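Local coordinates for XAC2610 protein (Xanthomonas axonopodis pv. citri, PDB 4QTQ) that probably acts as an immunity protein that inhibits a peptidoglycan hydrolase effector tied to the bacterium-killing type IV secretion system of Xanthomonas, at residues Pro51-Thr56 with Ile63-Glu68; Ser121-Leu126 with Leu134-Ser139; Glu68-Asp73 with His92-Thr97; Val32-Cys37 with Met45-Ser50. All coordinates share one frame; numbering follows the deposited sequence. Where two conformers were deposited one is given.

Interaction 1 (Pro51-Thr56 with Ile63-Glu68)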
loop_
_atom_site.group_PDB
_atom_site.type_symbol
_atom_site.label_atom_id
_atom_site.label_comp_id
_atom_site.label_asym_id
_atom_site.label_seq_id
_atom_site.Cartn_x
_atom_site.Cartn_y
_atom_site.Cartn_z
ATOM N N PRO A 51 13.041 7.973 -9.946
ATOM C CA PRO A 51 12.846 6.571 -10.283
ATOM C C PRO A 51 11.583 6.417 -11.123
ATOM O O PRO A 51 10.628 7.159 -10.915
ATOM C CB PRO A 51 12.674 5.906 -8.916
ATOM C CG PRO A 51 12.058 6.967 -8.084
ATOM C CD PRO A 51 12.709 8.245 -8.531
ATOM N N VAL A 52 11.598 5.471 -12.062
ATOM C CA VAL A 52 10.450 5.202 -12.937
ATOM C C VAL A 52 10.048 3.745 -12.786
ATOM O O VAL A 52 10.887 2.862 -12.896
ATOM C CB VAL A 52 10.783 5.465 -14.420
ATOM C CG1 VAL A 52 9.622 5.053 -15.322
ATOM C CG2 VAL A 52 11.138 6.933 -14.631
ATOM N N VAL A 53 8.767 3.508 -12.521
ATOM C CA VAL A 53 8.209 2.166 -12.514
ATOM C C VAL A 53 7.234 2.094 -13.685
ATOM O O VAL A 53 6.227 2.813 -13.709
ATOM C CB VAL A 53 7.487 1.864 -11.196
ATOM C CG1 VAL A 53 6.730 0.542 -11.277
ATOM C CG2 VAL A 53 8.490 1.860 -10.041
ATOM N N GLU A 54 7.557 1.256 -14.667
ATOM C CA GLU A 54 6.729 1.110 -15.860
ATOM C C GLU A 54 5.990 -0.223 -15.833
ATOM O O GLU A 54 6.614 -1.274 -15.682
ATOM C CB GLU A 54 7.567 1.199 -17.129
ATOM C CG GLU A 54 6.721 1.387 -18.375
ATOM C CD GLU A 54 7.533 1.330 -19.642
ATOM O OE1 GLU A 54 7.926 0.210 -20.057
ATOM O OE2 GLU A 54 7.748 2.411 -20.233
ATOM N N VAL A 55 4.665 -0.154 -15.996
ATOM C CA VAL A 55 3.773 -1.316 -15.893
ATOM C C VAL A 55 3.043 -1.518 -17.226
ATOM O O VAL A 55 2.411 -0.588 -17.751
ATOM C CB VAL A 55 2.734 -1.121 -14.765
ATOM C CG1 VAL A 55 1.840 -2.347 -14.624
ATOM C CG2 VAL A 55 3.420 -0.801 -13.442
ATOM N N THR A 56 3.131 -2.731 -17.763
ATOM C CA THR A 56 2.470 -3.087 -19.004
ATOM C C THR A 56 1.472 -4.208 -18.750
ATOM O O THR A 56 1.858 -5.368 -18.638
ATOM C CB THR A 56 3.476 -3.583 -20.063
ATOM O OG1 THR A 56 4.563 -2.653 -20.195
ATOM C CG2 THR A 56 2.773 -3.778 -21.412
ATOM N N ILE A 63 2.423 1.885 -19.061
ATOM C CA ILE A 63 2.143 3.060 -18.237
ATOM C C ILE A 63 3.340 3.317 -17.310
ATOM O O ILE A 63 3.783 2.411 -16.596
ATOM C CB ILE A 63 0.860 2.848 -17.398
ATOM C CG1 ILE A 63 -0.343 2.609 -18.330
ATOM C CG2 ILE A 63 0.621 4.041 -16.488
ATOM C CD1 ILE A 63 -1.565 2.011 -17.660
ATOM N N ALA A 64 3.862 4.542 -17.332
ATOM C CA ALA A 64 5.011 4.928 -16.497
ATOM C C ALA A 64 4.559 5.652 -15.227
ATOM O O ALA A 64 3.790 6.602 -15.288
ATOM C CB ALA A 64 5.964 5.818 -17.288
ATOM N N LEU A 65 5.037 5.196 -14.079
ATOM C CA LEU A 65 4.784 5.869 -12.822
ATOM C C LEU A 65 6.065 6.547 -12.404
ATOM O O LEU A 65 7.151 5.986 -12.609
ATOM C CB LEU A 65 4.366 4.873 -11.755
ATOM C CG LEU A 65 3.153 4.012 -12.064
ATOM C CD1 LEU A 65 2.978 3.000 -10.953
ATOM C CD2 LEU A 65 1.911 4.868 -12.216
ATOM N N GLU A 66 5.936 7.743 -11.832
ATOM C CA GLU A 66 7.071 8.490 -11.315
ATOM C C GLU A 66 6.893 8.801 -9.819
ATOM O O GLU A 66 6.527 9.923 -9.456
ATOM C CB GLU A 66 7.274 9.780 -12.105
ATOM C CG GLU A 66 7.710 9.566 -13.552
ATOM C CD GLU A 66 6.575 9.641 -14.562
ATOM O OE1 GLU A 66 5.387 9.744 -14.165
ATOM O OE2 GLU A 66 6.883 9.608 -15.777
ATOM N N PRO A 67 7.153 7.804 -8.948
ATOM C CA PRO A 67 7.026 8.040 -7.505
ATOM C C PRO A 67 8.105 8.985 -6.948
ATOM O O PRO A 67 9.223 9.074 -7.485
ATOM C CB PRO A 67 7.147 6.635 -6.900
ATOM C CG PRO A 67 7.934 5.859 -7.899
ATOM C CD PRO A 67 7.567 6.417 -9.248
ATOM N N GLU A 68 7.765 9.685 -5.871
ATOM C CA GLU A 68 8.688 10.659 -5.263
ATOM C C GLU A 68 9.974 9.965 -4.802
ATOM O O GLU A 68 11.054 10.546 -4.825
ATOM C CB GLU A 68 7.996 11.398 -4.101
ATOM C CG GLU A 68 8.570 12.786 -3.827
ATOM C CD GLU A 68 7.606 13.722 -3.108
ATOM O OE1 GLU A 68 8.056 14.413 -2.170
ATOM O OE2 GLU A 68 6.410 13.785 -3.484
HETATM O O HOH W 1 10.099 9.495 -10.092
#
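Val-53 and Val-55 pair with Leu-65 and Ile-63 as antiparallel hydrogen-bonded pairs, the short strands 52-56 and 63-65 running 4.5 Å apart at closest approach with their directions 155° apart. Four backbone bonds join them, from Leu-65 N to Val-53 O at 2.7 Å to Val-53 N to Leu-65 O at 3.0 Å. Between them Glu-54 faces Ala-64 in a non-hydrogen-bonded pair, and the CA of Glu-54 leans on the O of Ile-63, 3.3 Å away, in a CA-H...O contact. On the face of Val-53, Val-55, Ile-63 and Leu-65, the CB of Leu-65 lies against Val-53 O at 3.4 Å, while the two CB atoms of Val-53 and Leu-65 stand side by side. This is a beta hairpin closed by a six-residue connection; strand 63-65 forms one edge of its antiparallel sheet, and Ile-63 and Leu-65 pack on Leu-134 of the facing sheet, as expected of a beta-sandwich interior. The other face carries Glu-54 and Ala-64. Glu-54 holds CG anti to its own N (chi1 -166°), laying CG 3.6 Å from Ile-63 O with the rest of the chain extended. Val-52 meets Ala-64 diagonally, CG1 to CB at 4.2 Å. Beyond the paired residues the strands give way to two prolines whose rings approach through their CG atoms, 4.3 Å apart. A water donates to both Pro-51 O and Pro-67 O, bridging two carbonyls that have left the direct strand pairing.

Interaction 2 (Ser121-Leu126 with Leu134-Ser139)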
loop_
_atom_site.group_PDB
_atom_site.type_symbol
_atom_site.label_atom_id
_atom_site.label_comp_id
_atom_site.label_asym_id
_atom_site.label_seq_id
_atom_site.Cartn_x
_atom_site.Cartn_y
_atom_site.Cartn_z
ATOM N N SER A 121 5.733 3.511 4.087
ATOM C CA SER A 121 4.523 4.140 3.579
ATOM C C SER A 121 4.539 4.030 2.072
ATOM O O SER A 121 5.601 3.870 1.456
ATOM C CB SER A 121 4.467 5.604 3.989
ATOM O OG SER A 121 5.604 6.289 3.510
ATOM N N TYR A 122 3.354 4.138 1.486
ATOM C CA TYR A 122 3.114 3.747 0.103
ATOM C C TYR A 122 2.394 4.791 -0.734
ATOM O O TYR A 122 1.596 5.592 -0.223
ATOM C CB TYR A 122 2.275 2.459 0.085
ATOM C CG TYR A 122 2.942 1.310 0.819
ATOM C CD1 TYR A 122 2.812 1.178 2.199
ATOM C CD2 TYR A 122 3.731 0.384 0.142
ATOM C CE1 TYR A 122 3.428 0.143 2.880
ATOM C CE2 TYR A 122 4.350 -0.656 0.817
ATOM C CZ TYR A 122 4.204 -0.768 2.186
ATOM O OH TYR A 122 4.816 -1.796 2.873
ATOM N N SER A 123 2.672 4.733 -2.038
ATOM C CA SER A 123 1.966 5.481 -3.040
ATOM C C SER A 123 1.042 4.483 -3.712
ATOM O O SER A 123 1.490 3.429 -4.168
ATOM C CB SER A 123 2.934 6.096 -4.065
ATOM O OG SER A 123 3.795 7.073 -3.475
ATOM N N VAL A 124 -0.245 4.824 -3.756
ATOM C CA VAL A 124 -1.276 3.977 -4.345
ATOM C C VAL A 124 -1.775 4.608 -5.646
ATOM O O VAL A 124 -2.093 5.802 -5.686
ATOM C CB VAL A 124 -2.432 3.758 -3.343
ATOM C CG1 VAL A 124 -3.546 2.930 -3.952
ATOM C CG2 VAL A 124 -1.901 3.090 -2.087
ATOM N N TYR A 125 -1.820 3.795 -6.703
ATOM C CA TYR A 125 -2.319 4.199 -8.020
ATOM C C TYR A 125 -3.440 3.260 -8.491
ATOM O O TYR A 125 -3.219 2.049 -8.673
ATOM C CB TYR A 125 -1.196 4.184 -9.068
ATOM C CG TYR A 125 0.076 4.917 -8.668
ATOM C CD1 TYR A 125 0.963 4.353 -7.761
ATOM C CD2 TYR A 125 0.391 6.161 -9.200
ATOM C CE1 TYR A 125 2.121 5.007 -7.380
ATOM C CE2 TYR A 125 1.552 6.836 -8.827
ATOM C CZ TYR A 125 2.410 6.247 -7.907
ATOM O OH TYR A 125 3.569 6.856 -7.527
ATOM N N LEU A 126 -4.637 3.818 -8.691
ATOM C CA LEU A 126 -5.762 3.048 -9.219
ATOM C C LEU A 126 -5.799 3.129 -10.745
ATOM O O LEU A 126 -5.607 4.195 -11.334
ATOM C CB LEU A 126 -7.085 3.553 -8.634
ATOM C CG LEU A 126 -7.277 3.437 -7.123
ATOM C CD1 LEU A 126 -8.676 3.896 -6.763
ATOM C CD2 LEU A 126 -7.055 2.010 -6.637
ATOM N N LEU A 134 -2.991 4.827 -14.844
ATOM C CA LEU A 134 -2.932 4.619 -13.415
ATOM C C LEU A 134 -2.871 6.001 -12.822
ATOM O O LEU A 134 -2.035 6.790 -13.228
ATOM C CB LEU A 134 -1.667 3.824 -13.063
ATOM C CG LEU A 134 -1.785 2.328 -13.365
ATOM C CD1 LEU A 134 -0.429 1.696 -13.642
ATOM C CD2 LEU A 134 -2.494 1.641 -12.205
ATOM N N VAL A 135 -3.746 6.278 -11.857
ATOM C CA VAL A 135 -3.904 7.610 -11.279
ATOM C C VAL A 135 -3.504 7.579 -9.808
ATOM O O VAL A 135 -4.021 6.785 -9.030
ATOM C CB VAL A 135 -5.372 8.078 -11.461
ATOM C CG1 VAL A 135 -5.602 9.458 -10.848
ATOM C CG2 VAL A 135 -5.726 8.114 -12.949
ATOM N N PHE A 136 -2.557 8.424 -9.422
ATOM C CA PHE A 136 -2.152 8.497 -8.028
ATOM C C PHE A 136 -3.376 8.800 -7.170
ATOM O O PHE A 136 -4.115 9.739 -7.473
ATOM C CB PHE A 136 -1.087 9.574 -7.823
ATOM C CG PHE A 136 -0.736 9.795 -6.384
ATOM C CD1 PHE A 136 0.167 8.957 -5.740
ATOM C CD2 PHE A 136 -1.342 10.799 -5.656
ATOM C CE1 PHE A 136 0.493 9.144 -4.398
ATOM C CE2 PHE A 136 -1.019 10.994 -4.315
ATOM C CZ PHE A 136 -0.107 10.154 -3.688
ATOM N N ASN A 137 -3.581 8.024 -6.105
ATOM C CA ASN A 137 -4.724 8.226 -5.197
ATOM C C ASN A 137 -4.277 8.794 -3.855
ATOM O O ASN A 137 -3.645 8.106 -3.046
ATOM C CB ASN A 137 -5.498 6.929 -4.968
ATOM C CG ASN A 137 -6.907 7.182 -4.440
ATOM O OD1 ASN A 137 -7.100 7.487 -3.261
ATOM N ND2 ASN A 137 -7.894 7.095 -5.325
ATOM N N GLN A 138 -4.605 10.055 -3.609
ATOM C CA GLN A 138 -4.202 10.700 -2.363
ATOM C C GLN A 138 -4.818 10.002 -1.138
ATOM O O GLN A 138 -4.107 9.683 -0.182
ATOM C CB GLN A 138 -4.586 12.183 -2.376
ATOM C CG GLN A 138 -3.948 12.990 -1.249
ATOM C CD GLN A 138 -2.446 13.116 -1.404
ATOM O OE1 GLN A 138 -1.964 13.700 -2.375
ATOM N NE2 GLN A 138 -1.697 12.568 -0.456
ATOM N N SER A 139 -6.130 9.762 -1.174
ATOM C CA SER A 139 -6.826 9.227 -0.007
ATOM C C SER A 139 -6.282 7.852 0.366
ATOM O O SER A 139 -6.056 7.581 1.537
ATOM C CB SER A 139 -8.358 9.190 -0.182
ATOM O OG SER A 139 -8.765 8.217 -1.130
#
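An antiparallel hairpin contact between Tyr-125/Leu-126 and Val-135/Phe-136, reinforced by a T-shaped aromatic pair, forms one edge of the mixed sheet, in which strand 133-136 is outermost. Leu-126 and Val-135 exchange both backbone bonds, and Asn-137 N extends the pairing to Val-124 O at 2.7 Å, nearly straight at 168°. Phe-136 turns the edge of its ring toward the face of Tyr-125, centroids 5.7 Å apart and planes at 73°. Its CG stands anti to the backbone N (chi1 174°), which swings the ring along the neighbouring strand: CD1 lies over the Tyr-125 face, and CE1 reaches Ser-123 CB at 3.9 Å. Ser-123 OG itself bonds to Ser-111 OG. Beside the pair, the CD2 of Leu-134 rests on Tyr-125 O at 3.6 Å. Asn-137 presents ND2 to Leu-126 CD1, also 3.6 Å away, while ND2 bonds to Asn-179 O. Its OD1 accepts Ser-139 OG in the carbonyl plane at 2.8 Å, and also Leu-140 N, making Asn-137 the N-cap of helix 138-143. That helix covers Val-124 and Leu-126 through Leu-140, strand 106-112 pairs along the other edge of 121-126, and Tyr-125 packs on Pro-67, just past strand 63-65 of the facing sheet.

Interaction 3 (Glu68-Asp73 with His92-Thr97)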
loop_
_atom_site.group_PDB
_atom_site.type_symbol
_atom_site.label_atom_id
_atom_site.label_comp_id
_atom_site.label_asym_id
_atom_site.label_seq_id
_atom_site.Cartn_x
_atom_site.Cartn_y
_atom_site.Cartn_z
ATOM N N GLU A 68 7.765 9.685 -5.871
ATOM C CA GLU A 68 8.688 10.659 -5.263
ATOM C C GLU A 68 9.974 9.965 -4.802
ATOM O O GLU A 68 11.054 10.546 -4.825
ATOM C CB GLU A 68 7.996 11.398 -4.101
ATOM C CG GLU A 68 8.570 12.786 -3.827
ATOM C CD GLU A 68 7.606 13.722 -3.108
ATOM O OE1 GLU A 68 8.056 14.413 -2.170
ATOM O OE2 GLU A 68 6.410 13.785 -3.484
ATOM N N ALA A 69 9.841 8.716 -4.366
ATOM C CA ALA A 69 10.986 7.858 -4.099
ATOM C C ALA A 69 10.561 6.403 -4.249
ATOM O O ALA A 69 9.374 6.112 -4.365
ATOM C CB ALA A 69 11.553 8.128 -2.704
ATOM N N LEU A 70 11.541 5.498 -4.283
ATOM C CA LEU A 70 11.289 4.059 -4.409
ATOM C C LEU A 70 12.302 3.273 -3.567
ATOM O O LEU A 70 13.531 3.443 -3.719
ATOM C CB LEU A 70 11.382 3.614 -5.877
ATOM C CG LEU A 70 11.142 2.113 -6.162
ATOM C CD1 LEU A 70 9.714 1.700 -5.860
ATOM C CD2 LEU A 70 11.485 1.755 -7.601
ATOM N N TYR A 71 11.773 2.432 -2.681
ATOM C CA TYR A 71 12.568 1.504 -1.892
ATOM C C TYR A 71 12.499 0.156 -2.567
ATOM O O TYR A 71 11.448 -0.480 -2.565
ATOM C CB TYR A 71 12.039 1.403 -0.464
ATOM C CG TYR A 71 12.314 2.638 0.356
ATOM C CD1 TYR A 71 11.476 3.744 0.283
ATOM C CD2 TYR A 71 13.406 2.697 1.210
ATOM C CE1 TYR A 71 11.736 4.886 1.017
ATOM C CE2 TYR A 71 13.667 3.832 1.962
ATOM C CZ TYR A 71 12.837 4.921 1.859
ATOM O OH TYR A 71 13.096 6.053 2.607
ATOM N N VAL A 72 13.631 -0.249 -3.138
ATOM C CA VAL A 72 13.778 -1.506 -3.881
ATOM C C VAL A 72 14.399 -2.585 -2.986
ATOM O O VAL A 72 15.601 -2.565 -2.698
ATOM C CB VAL A 72 14.671 -1.301 -5.130
ATOM C CG1 VAL A 72 14.827 -2.601 -5.916
ATOM C CG2 VAL A 72 14.096 -0.210 -6.019
ATOM N N ASP A 73 13.569 -3.515 -2.542
ATOM C CA ASP A 73 14.022 -4.613 -1.706
ATOM C C ASP A 73 14.279 -5.796 -2.622
ATOM O O ASP A 73 13.340 -6.423 -3.142
ATOM C CB ASP A 73 12.964 -4.936 -0.649
ATOM C CG ASP A 73 13.400 -6.026 0.319
ATOM O OD1 ASP A 73 14.428 -6.713 0.080
ATOM O OD2 ASP A 73 12.683 -6.206 1.324
ATOM N N HIS A 92 6.487 -5.712 0.344
ATOM C CA HIS A 92 7.097 -5.766 -0.982
ATOM C C HIS A 92 7.271 -4.352 -1.479
ATOM O O HIS A 92 6.551 -3.463 -1.047
ATOM C CB HIS A 92 6.223 -6.558 -1.962
ATOM C CG HIS A 92 6.275 -8.039 -1.759
ATOM N ND1 HIS A 92 5.523 -8.685 -0.801
ATOM C CD2 HIS A 92 6.980 -9.004 -2.396
ATOM C CE1 HIS A 92 5.767 -9.982 -0.852
ATOM N NE2 HIS A 92 6.648 -10.201 -1.810
ATOM N N SER A 93 8.227 -4.148 -2.386
ATOM C CA SER A 93 8.455 -2.820 -2.984
ATOM C C SER A 93 7.345 -2.402 -3.968
ATOM O O SER A 93 6.939 -1.235 -3.997
ATOM C CB SER A 93 9.803 -2.786 -3.705
ATOM O OG SER A 93 10.868 -2.961 -2.794
ATOM N N ILE A 94 6.873 -3.353 -4.784
ATOM C CA ILE A 94 5.929 -3.047 -5.862
ATOM C C ILE A 94 4.864 -4.128 -5.906
ATOM O O ILE A 94 5.181 -5.296 -6.151
ATOM C CB ILE A 94 6.642 -2.965 -7.230
ATOM C CG1 ILE A 94 7.572 -1.749 -7.275
ATOM C CG2 ILE A 94 5.624 -2.902 -8.375
ATOM C CD1 ILE A 94 8.553 -1.774 -8.421
ATOM N N ILE A 95 3.620 -3.718 -5.659
ATOM C CA ILE A 95 2.457 -4.623 -5.487
ATOM C C ILE A 95 1.349 -4.357 -6.537
ATOM O O ILE A 95 0.866 -3.229 -6.695
ATOM C CB ILE A 95 1.862 -4.438 -4.071
ATOM C CG1 ILE A 95 2.876 -4.885 -3.003
ATOM C CG2 ILE A 95 0.515 -5.156 -3.909
ATOM C CD1 ILE A 95 2.894 -3.992 -1.778
ATOM N N LEU A 96 0.974 -5.414 -7.244
ATOM C CA LEU A 96 -0.123 -5.427 -8.216
ATOM C C LEU A 96 -1.324 -6.154 -7.597
ATOM O O LEU A 96 -1.252 -7.338 -7.257
ATOM C CB LEU A 96 0.312 -6.144 -9.496
ATOM C CG LEU A 96 1.715 -5.868 -10.031
ATOM C CD1 LEU A 96 2.041 -6.830 -11.163
ATOM C CD2 LEU A 96 1.832 -4.433 -10.501
ATOM N N THR A 97 -2.419 -5.424 -7.425
ATOM C CA THR A 97 -3.557 -5.893 -6.659
ATOM C C THR A 97 -4.741 -4.991 -6.989
ATOM O O THR A 97 -4.570 -3.781 -7.163
ATOM C CB THR A 97 -3.257 -5.851 -5.141
ATOM O OG1 THR A 97 -4.298 -6.513 -4.425
ATOM C CG2 THR A 97 -3.135 -4.402 -4.624
#
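In the beta-sandwich, Ser-93 links strand 70-73 of the small three-stranded sheet to the start of strand 94-97 in the mixed sheet. Its hydroxyl sits against one edge of strand 70-73 and spans two backbone groups: OG donates to Tyr-71 O at 2.6 Å and accepts from Asp-73 N at 2.8 Å, with an N-H...O angle of 161°. OG thus occupies the place a partner strand's backbone would take, and both of its bonds go to buried groups. The torsion chi1 of -64° sets OG beside its own backbone N and trans to the carbonyl carbon, pointing it at that edge. Asp-73 turns CB to the same hydroxyl, 3.6 Å away, but its carboxylate looks elsewhere, OD1 taking Asn-75 N as in an Asx turn. Earlier on strand 70-73, the end of Leu-70 comes nearer the mixed sheet, CD1 meeting Ile-94 CG1 at 4.3 Å, and both residues also touch Val-32. Trp-110 of strand 106-112 shares backbone bonds with both Tyr-71 and Ser-93 and stacks on the Tyr-71 ring. A serine hydroxyl thus takes two backbone groups of strand 70-73 where the three-stranded and mixed sheets adjoin in this beta-sandwich protein.

Interaction 4 (Val32-Cys37 with Met45-Ser50)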
loop_
_atom_site.group_PDB
_atom_site.type_symbol
_atom_site.label_atom_id
_atom_site.label_comp_id
_atom_site.label_asym_id
_atom_site.label_seq_id
_atom_site.Cartn_x
_atom_site.Cartn_y
_atom_site.Cartn_z
ATOM N N VAL A 32 11.809 -1.288 -13.806
ATOM C CA VAL A 32 12.224 -0.187 -12.950
ATOM C C VAL A 32 13.488 0.402 -13.568
ATOM O O VAL A 32 14.379 -0.342 -13.981
ATOM C CB VAL A 32 12.544 -0.657 -11.507
ATOM C CG1 VAL A 32 12.947 0.529 -10.632
ATOM C CG2 VAL A 32 11.358 -1.389 -10.893
ATOM N N HIS A 33 13.534 1.728 -13.656
ATOM C CA HIS A 33 14.701 2.448 -14.117
ATOM C C HIS A 33 15.052 3.481 -13.035
ATOM O O HIS A 33 14.302 4.439 -12.827
ATOM C CB HIS A 33 14.383 3.101 -15.468
ATOM C CG HIS A 33 13.478 2.272 -16.332
ATOM N ND1 HIS A 33 13.952 1.354 -17.242
ATOM C CD2 HIS A 33 12.126 2.196 -16.389
ATOM C CE1 HIS A 33 12.933 0.763 -17.839
ATOM N NE2 HIS A 33 11.813 1.256 -17.339
ATOM N N ALA A 34 16.166 3.270 -12.343
ATOM C CA ALA A 34 16.570 4.138 -11.243
ATOM C C ALA A 34 18.076 4.186 -11.145
ATOM O O ALA A 34 18.722 3.150 -10.991
ATOM C CB ALA A 34 15.990 3.639 -9.927
ATOM N N GLN A 35 18.616 5.397 -11.218
ATOM C CA GLN A 35 20.046 5.649 -11.098
ATOM C C GLN A 35 20.340 6.263 -9.728
ATOM O O GLN A 35 19.446 6.792 -9.068
ATOM C CB GLN A 35 20.500 6.640 -12.183
ATOM C CG GLN A 35 19.878 6.453 -13.565
ATOM C CD GLN A 35 20.428 5.245 -14.297
ATOM O OE1 GLN A 35 21.614 5.198 -14.621
ATOM N NE2 GLN A 35 19.565 4.266 -14.578
ATOM N N SER A 36 21.598 6.200 -9.315
ATOM C CA SER A 36 22.078 6.919 -8.126
ATOM C C SER A 36 21.325 6.560 -6.841
ATOM O O SER A 36 21.107 7.414 -5.981
ATOM C CB SER A 36 22.005 8.435 -8.356
ATOM O OG SER A 36 22.636 8.801 -9.570
ATOM N N CYS A 37 20.939 5.295 -6.717
ATOM C CA CYS A 37 20.315 4.790 -5.515
ATOM C C CYS A 37 21.383 4.630 -4.433
ATOM O O CYS A 37 22.567 4.540 -4.741
ATOM C CB CYS A 37 19.636 3.452 -5.812
ATOM S SG CYS A 37 18.430 3.538 -7.173
ATOM N N MET A 45 17.710 -0.745 -1.525
ATOM C CA MET A 45 18.190 0.523 -2.042
ATOM C C MET A 45 17.090 1.570 -1.974
ATOM O O MET A 45 15.940 1.295 -2.313
ATOM C CB MET A 45 18.640 0.384 -3.502
ATOM C CG MET A 45 19.656 -0.713 -3.785
ATOM S SD MET A 45 21.256 -0.465 -2.991
ATOM C CE MET A 45 21.866 0.999 -3.817
ATOM N N LEU A 46 17.450 2.770 -1.535
ATOM C CA LEU A 46 16.596 3.949 -1.667
ATOM C C LEU A 46 16.926 4.662 -2.992
ATOM O O LEU A 46 18.050 5.133 -3.203
ATOM C CB LEU A 46 16.803 4.894 -0.481
ATOM C CG LEU A 46 16.269 6.327 -0.595
ATOM C CD1 LEU A 46 14.775 6.348 -0.896
ATOM C CD2 LEU A 46 16.578 7.079 0.693
ATOM N N CYS A 47 15.939 4.721 -3.882
ATOM C CA CYS A 47 16.061 5.410 -5.156
ATOM C C CYS A 47 15.157 6.621 -5.165
ATOM O O CYS A 47 13.943 6.485 -5.315
ATOM C CB CYS A 47 15.651 4.477 -6.291
ATOM S SG CYS A 47 16.622 2.963 -6.324
ATOM N N ASN A 48 15.736 7.804 -5.008
ATOM C CA ASN A 48 14.934 9.031 -5.046
ATOM C C ASN A 48 15.423 10.100 -6.032
ATOM O O ASN A 48 15.172 11.298 -5.837
ATOM C CB ASN A 48 14.772 9.609 -3.643
ATOM C CG ASN A 48 16.080 10.004 -3.027
ATOM O OD1 ASN A 48 17.141 9.856 -3.632
ATOM N ND2 ASN A 48 16.017 10.511 -1.814
ATOM N N ARG A 49 16.106 9.659 -7.087
ATOM C CA ARG A 49 16.418 10.516 -8.219
ATOM C C ARG A 49 15.606 10.041 -9.426
ATOM O O ARG A 49 16.073 9.248 -10.257
ATOM C CB ARG A 49 17.916 10.521 -8.489
ATOM C CG ARG A 49 18.701 11.261 -7.409
ATOM C CD ARG A 49 19.052 12.682 -7.830
ATOM N NE ARG A 49 20.175 12.671 -8.763
ATOM C CZ ARG A 49 21.453 12.494 -8.419
ATOM N NH1 ARG A 49 21.803 12.317 -7.147
ATOM N NH2 ARG A 49 22.391 12.487 -9.354
ATOM N N SER A 50 14.372 10.529 -9.472
ATOM C CA SER A 50 13.434 10.298 -10.570
ATOM C C SER A 50 13.307 8.837 -10.940
ATOM O O SER A 50 13.425 8.489 -12.113
ATOM C CB SER A 50 13.844 11.108 -11.797
ATOM O OG SER A 50 14.174 12.426 -11.422
HETATM O O HOH W 2 16.656 7.121 -8.324
HETATM O O HOH W 3 16.807 7.269 -12.403
HETATM O O HOH W 4 18.726 7.807 -4.928
#
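Cys-37 and Cys-47 are joined by a disulfide, SG to SG 2.1 Å with a right-handed twist (chi3 110°), at the base of the hairpin of strands 38-41 and 44-47. The methyl of Ala-34 fits beside the sulfur of Cys-47, CB to SG 3.7 Å. From the other end Met-45, bent at both middle torsions, brings its CE against the backbone and CB of Cys-37, 3.9 Å from CB and 3.7 Å from C. The CA of Cys-37 in turn meets Leu-46 O at 3.3 Å. Nearer the surface Ser-36 forms a bump: its OG sits over one face of the Arg-49 guanidinium, offset toward the rim and 3.7 Å from NH2, a packing contact. The groove left between the backbones of Gln-35 and Arg-49 is filled by water. One molecule donates to Gln-35 O and Arg-49 O and accepts from Arg-49 N; a second accepts from Gln-35 N at 2.9 Å and donates to Arg-49 O. Another accepts from Asn-48 N and lies close to Ser-36 O. Leu-15 covers both cysteines from a loop, and strand 70-73 packs on Cys-47 through Val-72. A disulfide joining the two chain ends at the base of a beta hairpin, here 38-41/44-47, is a common covalent closure of that motif.

Overall arrangement
From the N terminus the contacts follow in series, neither nesting nor crossing. Interaction 4 closes the loop around the hairpin 38-41/44-47, and the chain runs straight on into interaction 1, a tighter turn whose strand 52-56 pairs with strand 28-33, so the two meet in one sheet. Glu-68 ends interaction 1 and starts interaction 3, the widest loop, which carries strand 78-80 and joins the small sheet of 44-47 and 70-73 to the mixed sheet. Interaction 2 comes last, at that mixed sheet's far edge, and touches interaction 1 across the sandwich. Interactions 2 and 4 do not touch, their centres about 19 Å apart.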